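Local coordinates for protein tyrocidine synthetase 3 (Brevibacillus brevis, PDB 2JGP) that probably forms peptide bonds between phosphopantetheine-carried intermediates, as the carrier and condensation domains of a nonribosomal peptide synthetase that makes the antibiotic tyrocidine, at residues Thr134-Glu137 against Ala138-Arg142; Ser230-Leu233 against Leu234-Val238; Lys271-Ala274 against Tyr275-Thr279. All blocks are in the same frame, centred on the assembly; numbering follows the deposited sequence.

In the fold
From the N terminus the chain reaches contact 1 on helix 133-146, contact 2 on helix 227-241 and contact 3 on helix 267-279. Each closes only turns of its own helix, so the three follow in series; none nests within or crosses another. Contacts 1 and 2, with centres about 13 Å apart, meet where Phe140 and Val136 touch Trp237, joining helix 227-241 to helix 133-146, which itself packs on strand 213-220 of a five-stranded mixed sheet. Contact 3 lies on the opposite side of the chain's centre, about 33 Å from contact 1 and 22 Å from contact 2 between nearest atoms. There its helix meets helices 387-403 and 409-415, and also helix 41-55 of the carrier region.

Contact 1. Residues Thr134-Glu137 against Ala138-Arg142; sequences TRVE and AAFQR
Phe140 and Val136 stand side by side, one turn apart on helix 133-146 of the condensation domain, and point the same way. The phenyl ring meets valine through its rim carbon CE2, which lies 4.1 Å from Val136 CG1. Its neighbour CD2 comes to 3.4 Å from Val136 O, an oblique approach to the ring. Beyond the helix the indole of Trp237, on helix 227-241, meets the same phenyl group with the planes inclined by about 40°, and Trp237 NE1 makes a weak hydrogen bond to Val136 O. The second pair of flat groups belongs to Glu137 and Gln141: the side chains cross at a slant, yet the carboxylate and amide planes are nearly parallel, 15° apart. They touch lightly, with Gln141 OE1 4.1 Å from Glu137 CG.

This is a worked case of i to i+4 packing on an amphipathic helix. Val136, Ala139 and Phe140 form its buried side, against Leu216 and Thr218 of strand 213-220 and Trp237 and Leu240 of helix 227-241, whereas Thr134, Arg135 and Gln141 are exposed. Valine reaches the phenylalanine because CG1 is anti to the backbone N (chi1 173°), which turns that branch to the side of the following turn, where Phe140 lies. The Glu137 chain is likewise extended, and its carboxylate goes to the loop instead of the amide: OE2 accepts a hydrogen bond from Leu173 N. Of the four backbone bonds in this turn, Phe140 N to Val136 O is the longest at 3.3 Å, and its acceptor is the one shared with tryptophan. The next bond along, Gln141 N to Glu137 O, measures 3.0 Å, and the glutamine side chain folds over the same acceptor, its CG resting 3.4 Å from Glu137 O.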
loop_
_atom_site.group_PDB
_atom_site.type_symbol
_atom_site.label_atom_id
_atom_site.label_comp_id
_atom_site.label_asym_id
_atom_site.label_seq_id
_atom_site.Cartn_x
_atom_site.Cartn_y
_atom_site.Cartn_z
ATOM N N THR A 134 7.776 28.983 17.604
ATOM C CA THR A 134 8.173 29.606 16.342
ATOM C C THR A 134 8.985 28.649 15.461
ATOM O O THR A 134 8.840 28.658 14.234
ATOM C CB THR A 134 8.972 30.903 16.566
ATOM O OG1 THR A 134 10.109 30.636 17.396
ATOM C CG2 THR A 134 8.094 31.962 17.230
ATOM N N ARG A 135 9.831 27.825 16.082
ATOM C CA ARG A 135 10.584 26.807 15.338
ATOM C C ARG A 135 9.676 25.709 14.794
ATOM O O ARG A 135 9.904 25.213 13.690
ATOM C CB ARG A 135 11.691 26.184 16.193
ATOM C CG ARG A 135 12.949 27.039 16.279
ATOM C CD ARG A 135 14.217 26.188 16.383
ATOM N NE ARG A 135 14.495 25.743 17.747
ATOM C CZ ARG A 135 15.442 24.863 18.078
ATOM N NH1 ARG A 135 16.208 24.296 17.146
ATOM N NH2 ARG A 135 15.617 24.535 19.354
ATOM N N VAL A 136 8.663 25.326 15.570
ATOM C CA VAL A 136 7.654 24.377 15.096
ATOM C C VAL A 136 7.082 24.891 13.781
ATOM O O VAL A 136 7.109 24.192 12.771
ATOM C CB VAL A 136 6.511 24.179 16.125
ATOM C CG1 VAL A 136 5.385 23.324 15.538
ATOM C CG2 VAL A 136 7.049 23.557 17.405
ATOM N N GLU A 137 6.597 26.131 13.809
ATOM C CA GLU A 137 6.030 26.793 12.634
ATOM C C GLU A 137 7.011 26.836 11.464
ATOM O O GLU A 137 6.642 26.522 10.328
ATOM C CB GLU A 137 5.601 28.219 12.990
ATOM C CG GLU A 137 4.826 28.920 11.889
ATOM C CD GLU A 137 4.401 30.316 12.281
ATOM O OE1 GLU A 137 5.290 31.149 12.545
ATOM O OE2 GLU A 137 3.176 30.577 12.323
ATOM N N ALA A 138 8.254 27.220 11.751
ATOM C CA ALA A 138 9.288 27.370 10.724
ATOM C C ALA A 138 9.609 26.056 10.013
ATOM O O ALA A 138 9.858 26.046 8.808
ATOM C CB ALA A 138 10.552 27.953 11.332
ATOM N N ALA A 139 9.613 24.956 10.764
ATOM C CA ALA A 139 9.849 23.633 10.187
ATOM C C ALA A 139 8.734 23.265 9.212
ATOM O O ALA A 139 9.003 22.755 8.124
ATOM C CB ALA A 139 9.981 22.580 11.285
ATOM N N PHE A 140 7.483 23.537 9.589
ATOM C CA PHE A 140 6.349 23.296 8.690
ATOM C C PHE A 140 6.386 24.176 7.442
ATOM O O PHE A 140 6.003 23.738 6.357
ATOM C CB PHE A 140 5.014 23.478 9.423
ATOM C CG PHE A 140 4.571 22.256 10.173
ATOM C CD1 PHE A 140 4.114 21.138 9.488
ATOM C CD2 PHE A 140 4.619 22.215 11.559
ATOM C CE1 PHE A 140 3.707 20.003 10.169
ATOM C CE2 PHE A 140 4.217 21.083 12.249
ATOM C CZ PHE A 140 3.758 19.975 11.553
ATOM N N GLN A 141 6.831 25.417 7.597
ATOM C CA GLN A 141 6.948 26.331 6.465
ATOM C C GLN A 141 7.967 25.799 5.462
ATOM O O GLN A 141 7.725 25.821 4.248
ATOM C CB GLN A 141 7.325 27.737 6.944
ATOM C CG GLN A 141 6.157 28.456 7.628
ATOM C CD GLN A 141 6.536 29.801 8.227
ATOM O OE1 GLN A 141 5.710 30.709 8.294
ATOM N NE2 GLN A 141 7.777 29.933 8.666
ATOM N N ARG A 142 9.087 25.296 5.976
ATOM C CA ARG A 142 10.099 24.655 5.136
ATOM C C ARG A 142 9.562 23.387 4.468
ATOM O O ARG A 142 9.822 23.163 3.291
ATOM C CB ARG A 142 11.365 24.341 5.940
ATOM C CG ARG A 142 12.209 25.571 6.266
ATOM C CD ARG A 142 13.581 25.182 6.796
ATOM N NE ARG A 142 14.500 26.321 6.846
ATOM C CZ ARG A 142 14.492 27.276 7.776
ATOM N NH1 ARG A 142 13.603 27.263 8.767
ATOM N NH2 ARG A 142 15.380 28.262 7.713
#

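Contact 2. Residues Ser230-Leu233 against Leu234-Val238; sequences SGIL and LAEWV
Ser230-Leu233 and Leu234-Val238 are successive turns of helix 227-241, joined by four i to i+4 backbone hydrogen bonds. Leu234 N, Ala235 N, Glu236 N and Trp237 N donate hydrogen bonds to the carbonyl oxygens of Ser230, Gly231, Ile232 and Leu233 in that order. All are short; Glu236 N to Ile232 O measures 2.9 Å, whereas Trp237 N to Leu233 O is the most bent, with an angle of 147° at the hydrogen.

The helix begins at the closing glycine of the HHxxxDG signature of condensation domains, and Ser230 OG turns back to bond Asp226 O, the aspartate of that signature. Among the side chains, the pair that meets across the turn is Ile232 and Glu236, lying alongside each other. The CG2 branch of Ile232, anti to the backbone N, leans toward the next turn and lies 3.7 Å from Glu236 OE2. Glu236 CG packs 3.3 Å from Ile232 O. Leu233 and Trp237 are buried, the leucine against Val368 and the indole against Leu143 of helix 133-146.

The methyl group thus flanks the carboxylate without satisfying it. Glu236 is buried, but OE1 is held by a salt bridge to Arg146 NE and a hydrogen bond to His147 NE2. A nearby arginine would probably favour the ionised carboxylate, making this a charged link between helix 227-241 and the end of helix 133-146.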
loop_
_atom_site.group_PDB
_atom_site.type_symbol
_atom_site.label_atom_id
_atom_site.label_comp_id
_atom_site.label_asym_id
_atom_site.label_seq_id
_atom_site.Cartn_x
_atom_site.Cartn_y
_atom_site.Cartn_z
ATOM N N SER A 230 2.946 10.654 5.391
ATOM C CA SER A 230 2.875 11.136 6.776
ATOM C C SER A 230 4.113 10.754 7.575
ATOM O O SER A 230 4.593 11.541 8.396
ATOM C CB SER A 230 1.618 10.611 7.477
ATOM O OG SER A 230 0.461 11.013 6.774
ATOM N N GLY A 231 4.643 9.556 7.327
ATOM C CA GLY A 231 5.887 9.125 7.960
ATOM C C GLY A 231 7.054 10.000 7.540
ATOM O O GLY A 231 7.857 10.419 8.374
ATOM N N ILE A 232 7.131 10.281 6.241
ATOM C CA ILE A 232 8.150 11.167 5.672
ATOM C C ILE A 232 8.045 12.562 6.290
ATOM O O ILE A 232 9.036 13.110 6.776
ATOM C CB ILE A 232 8.013 11.251 4.118
ATOM C CG1 ILE A 232 8.325 9.898 3.475
ATOM C CG2 ILE A 232 8.958 12.294 3.527
ATOM C CD1 ILE A 232 8.026 9.849 1.996
ATOM N N LEU A 233 6.833 13.113 6.292
ATOM C CA LEU A 233 6.561 14.430 6.886
ATOM C C LEU A 233 6.982 14.526 8.355
ATOM O O LEU A 233 7.586 15.524 8.768
ATOM C CB LEU A 233 5.070 14.760 6.759
ATOM C CG LEU A 233 4.585 15.696 5.638
ATOM C CD1 LEU A 233 5.483 15.761 4.431
ATOM C CD2 LEU A 233 3.157 15.335 5.250
ATOM N N LEU A 234 6.672 13.494 9.138
ATOM C CA LEU A 234 7.082 13.449 10.547
ATOM C C LEU A 234 8.603 13.428 10.704
ATOM O O LEU A 234 9.167 14.200 11.490
ATOM C CB LEU A 234 6.484 12.224 11.249
ATOM C CG LEU A 234 6.872 12.023 12.725
ATOM C CD1 LEU A 234 6.632 13.274 13.558
ATOM C CD2 LEU A 234 6.113 10.842 13.310
ATOM N N ALA A 235 9.255 12.524 9.975
ATOM C CA ALA A 235 10.704 12.368 10.045
ATOM C C ALA A 235 11.401 13.657 9.648
ATOM O O ALA A 235 12.329 14.096 10.322
ATOM C CB ALA A 235 11.170 11.218 9.144
ATOM N N GLU A 236 10.938 14.268 8.562
ATOM C CA GLU A 236 11.572 15.471 8.031
ATOM C C GLU A 236 11.279 16.707 8.874
ATOM O O GLU A 236 12.105 17.616 8.945
ATOM C CB GLU A 236 11.171 15.695 6.575
ATOM C CG GLU A 236 11.698 14.609 5.652
ATOM C CD GLU A 236 11.538 14.938 4.193
ATOM O OE1 GLU A 236 10.867 15.937 3.876
ATOM O OE2 GLU A 236 12.080 14.188 3.356
ATOM N N TRP A 237 10.109 16.741 9.510
ATOM C CA TRP A 237 9.781 17.816 10.442
ATOM C C TRP A 237 10.775 17.812 11.611
ATOM O O TRP A 237 11.322 18.856 11.977
ATOM C CB TRP A 237 8.347 17.675 10.963
ATOM C CG TRP A 237 7.995 18.755 11.932
ATOM C CD1 TRP A 237 7.568 20.010 11.633
ATOM C CD2 TRP A 237 8.089 18.688 13.361
ATOM N NE1 TRP A 237 7.379 20.734 12.789
ATOM C CE2 TRP A 237 7.692 19.944 13.863
ATOM C CE3 TRP A 237 8.468 17.689 14.265
ATOM C CZ2 TRP A 237 7.659 20.228 15.230
ATOM C CZ3 TRP A 237 8.432 17.972 15.628
ATOM C CH2 TRP A 237 8.030 19.233 16.093
ATOM N N VAL A 238 11.003 16.629 12.181
ATOM C CA VAL A 238 11.968 16.439 13.267
ATOM C C VAL A 238 13.376 16.876 12.858
ATOM O O VAL A 238 14.072 17.554 13.623
ATOM C CB VAL A 238 12.006 14.953 13.723
ATOM C CG1 VAL A 238 13.209 14.679 14.619
ATOM C CG2 VAL A 238 10.709 14.588 14.436
#

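Contact 3. Residues Lys271-Ala274 against Tyr275-Thr279; sequences KQEA and YWLQT
Trp276 packs back over the preceding turn of helix 267-279. Its CB lies 3.6 Å from Glu273 O. With CG anti to its own carbonyl carbon (chi1 -67°), CG stands beside the backbone N, and the CD1 corner is brought within 3.2 Å of Gln272 O, a carbonyl buried here without a hydrogen-bonding partner. NE1, next along the pyrrole ring, bonds to His404 O. Only the CD1 corner turns back; the six-membered ring at the tip points outward, away from Lys271-Ala274. Over one indole face comes Tyr275, whose CD2 stands 3.7 Å above the ring centre, while Trp276 CE2 lies in the tyrosine plane at its edge.

On another side of the helix Glu273 and Leu277 meet at an angle, Glu273 CG lying 3.6 Å from Leu277 CD1. Tyr275 O takes two bonds, from Thr279 N and Thr279 OG1, which reach it from opposite faces of its plane; OG1 also stands above one tyrosine face, toward its rim.

The helix sits at a junction. The side chains of Trp276 and Leu277 pack on Leu412 of helix 409-415, and Trp276 on Ala401 of helix 387-403. Tyr275 stacks on His404 and touches Asp400, a ligand of the bound sodium ion. Lys271 and Gln272 meet Glu54 and Tyr55 of helix 41-55, joining the condensation domain to the carrier region.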
loop_
_atom_site.group_PDB
_atom_site.type_symbol
_atom_site.label_atom_id
_atom_site.label_comp_id
_atom_site.label_asym_id
_atom_site.label_seq_id
_atom_site.Cartn_x
_atom_site.Cartn_y
_atom_site.Cartn_z
ATOM N N LYS A 271 -1.951 -4.031 -21.545
ATOM C CA LYS A 271 -1.503 -5.309 -21.010
ATOM C C LYS A 271 -1.630 -5.361 -19.486
ATOM O O LYS A 271 -1.984 -6.404 -18.935
ATOM C CB LYS A 271 -0.059 -5.599 -21.432
ATOM C CG LYS A 271 0.124 -5.869 -22.918
ATOM C CD LYS A 271 -0.425 -7.227 -23.322
ATOM C CE LYS A 271 -0.142 -7.530 -24.783
ATOM N NZ LYS A 271 -0.681 -8.866 -25.182
ATOM N N GLN A 272 -1.338 -4.248 -18.808
ATOM C CA GLN A 272 -1.570 -4.152 -17.354
ATOM C C GLN A 272 -3.044 -4.403 -17.066
ATOM O O GLN A 272 -3.384 -5.177 -16.176
ATOM C CB GLN A 272 -1.185 -2.778 -16.787
ATOM C CG GLN A 272 0.288 -2.407 -16.886
ATOM C CD GLN A 272 1.154 -3.181 -15.928
ATOM O OE1 GLN A 272 1.076 -2.991 -14.712
ATOM N NE2 GLN A 272 1.998 -4.058 -16.465
ATOM N N GLU A 273 -3.907 -3.743 -17.833
ATOM C CA GLU A 273 -5.354 -3.897 -17.700
ATOM C C GLU A 273 -5.811 -5.317 -18.011
ATOM O O GLU A 273 -6.588 -5.900 -17.250
ATOM C CB GLU A 273 -6.067 -2.920 -18.637
ATOM C CG GLU A 273 -7.582 -3.081 -18.683
ATOM C CD GLU A 273 -8.244 -2.018 -19.527
ATOM O OE1 GLU A 273 -8.915 -1.141 -18.947
ATOM O OE2 GLU A 273 -8.083 -2.062 -20.766
ATOM N N ALA A 274 -5.332 -5.857 -19.134
ATOM C CA ALA A 274 -5.752 -7.170 -19.633
ATOM C C ALA A 274 -5.597 -8.259 -18.588
ATOM O O ALA A 274 -6.463 -9.129 -18.466
ATOM C CB ALA A 274 -4.972 -7.538 -20.882
ATOM N N TYR A 275 -4.500 -8.207 -17.832
ATOM C CA TYR A 275 -4.274 -9.168 -16.758
ATOM C C TYR A 275 -5.445 -9.197 -15.774
ATOM O O TYR A 275 -5.932 -10.267 -15.412
ATOM C CB TYR A 275 -2.966 -8.886 -16.002
ATOM C CG TYR A 275 -2.842 -9.768 -14.786
ATOM C CD1 TYR A 275 -2.370 -11.075 -14.893
ATOM C CD2 TYR A 275 -3.257 -9.320 -13.533
ATOM C CE1 TYR A 275 -2.287 -11.892 -13.785
ATOM C CE2 TYR A 275 -3.182 -10.133 -12.425
ATOM C CZ TYR A 275 -2.695 -11.412 -12.550
ATOM O OH TYR A 275 -2.631 -12.215 -11.437
ATOM N N TRP A 276 -5.895 -8.017 -15.354
ATOM C CA TRP A 276 -6.948 -7.902 -14.354
ATOM C C TRP A 276 -8.321 -8.262 -14.909
ATOM O O TRP A 276 -9.131 -8.879 -14.216
ATOM C CB TRP A 276 -6.958 -6.492 -13.765
ATOM C CG TRP A 276 -5.726 -6.230 -12.961
ATOM C CD1 TRP A 276 -4.690 -5.418 -13.294
ATOM C CD2 TRP A 276 -5.378 -6.836 -11.713
ATOM N NE1 TRP A 276 -3.723 -5.458 -12.318
ATOM C CE2 TRP A 276 -4.119 -6.322 -11.334
ATOM C CE3 TRP A 276 -6.011 -7.758 -10.872
ATOM C CZ2 TRP A 276 -3.481 -6.696 -10.149
ATOM C CZ3 TRP A 276 -5.386 -8.121 -9.691
ATOM C CH2 TRP A 276 -4.127 -7.589 -9.341
ATOM N N LEU A 277 -8.575 -7.893 -16.159
ATOM C CA LEU A 277 -9.845 -8.219 -16.803
ATOM C C LEU A 277 -9.977 -9.731 -16.978
ATOM O O LEU A 277 -11.047 -10.289 -16.749
ATOM C CB LEU A 277 -9.984 -7.488 -18.140
ATOM C CG LEU A 277 -9.957 -5.957 -18.053
ATOM C CD1 LEU A 277 -10.304 -5.340 -19.396
ATOM C CD2 LEU A 277 -10.891 -5.440 -16.959
ATOM N N GLN A 278 -8.882 -10.383 -17.369
ATOM C CA GLN A 278 -8.824 -11.846 -17.465
ATOM C C GLN A 278 -9.055 -12.489 -16.100
ATOM O O GLN A 278 -9.870 -13.400 -15.970
ATOM C CB GLN A 278 -7.458 -12.298 -18.006
ATOM C CG GLN A 278 -7.246 -12.029 -19.491
ATOM C CD GLN A 278 -5.771 -11.980 -19.909
ATOM O OE1 GLN A 278 -5.459 -11.595 -21.031
ATOM N NE2 GLN A 278 -4.869 -12.356 -19.002
ATOM N N THR A 279 -8.326 -12.010 -15.089
ATOM C CA THR A 279 -8.418 -12.546 -13.731
ATOM C C THR A 279 -9.855 -12.569 -13.192
ATOM O O THR A 279 -10.233 -13.505 -12.485
ATOM C CB THR A 279 -7.503 -11.763 -12.748
ATOM O OG1 THR A 279 -6.129 -11.948 -13.116
ATOM C CG2 THR A 279 -7.702 -12.229 -11.305
#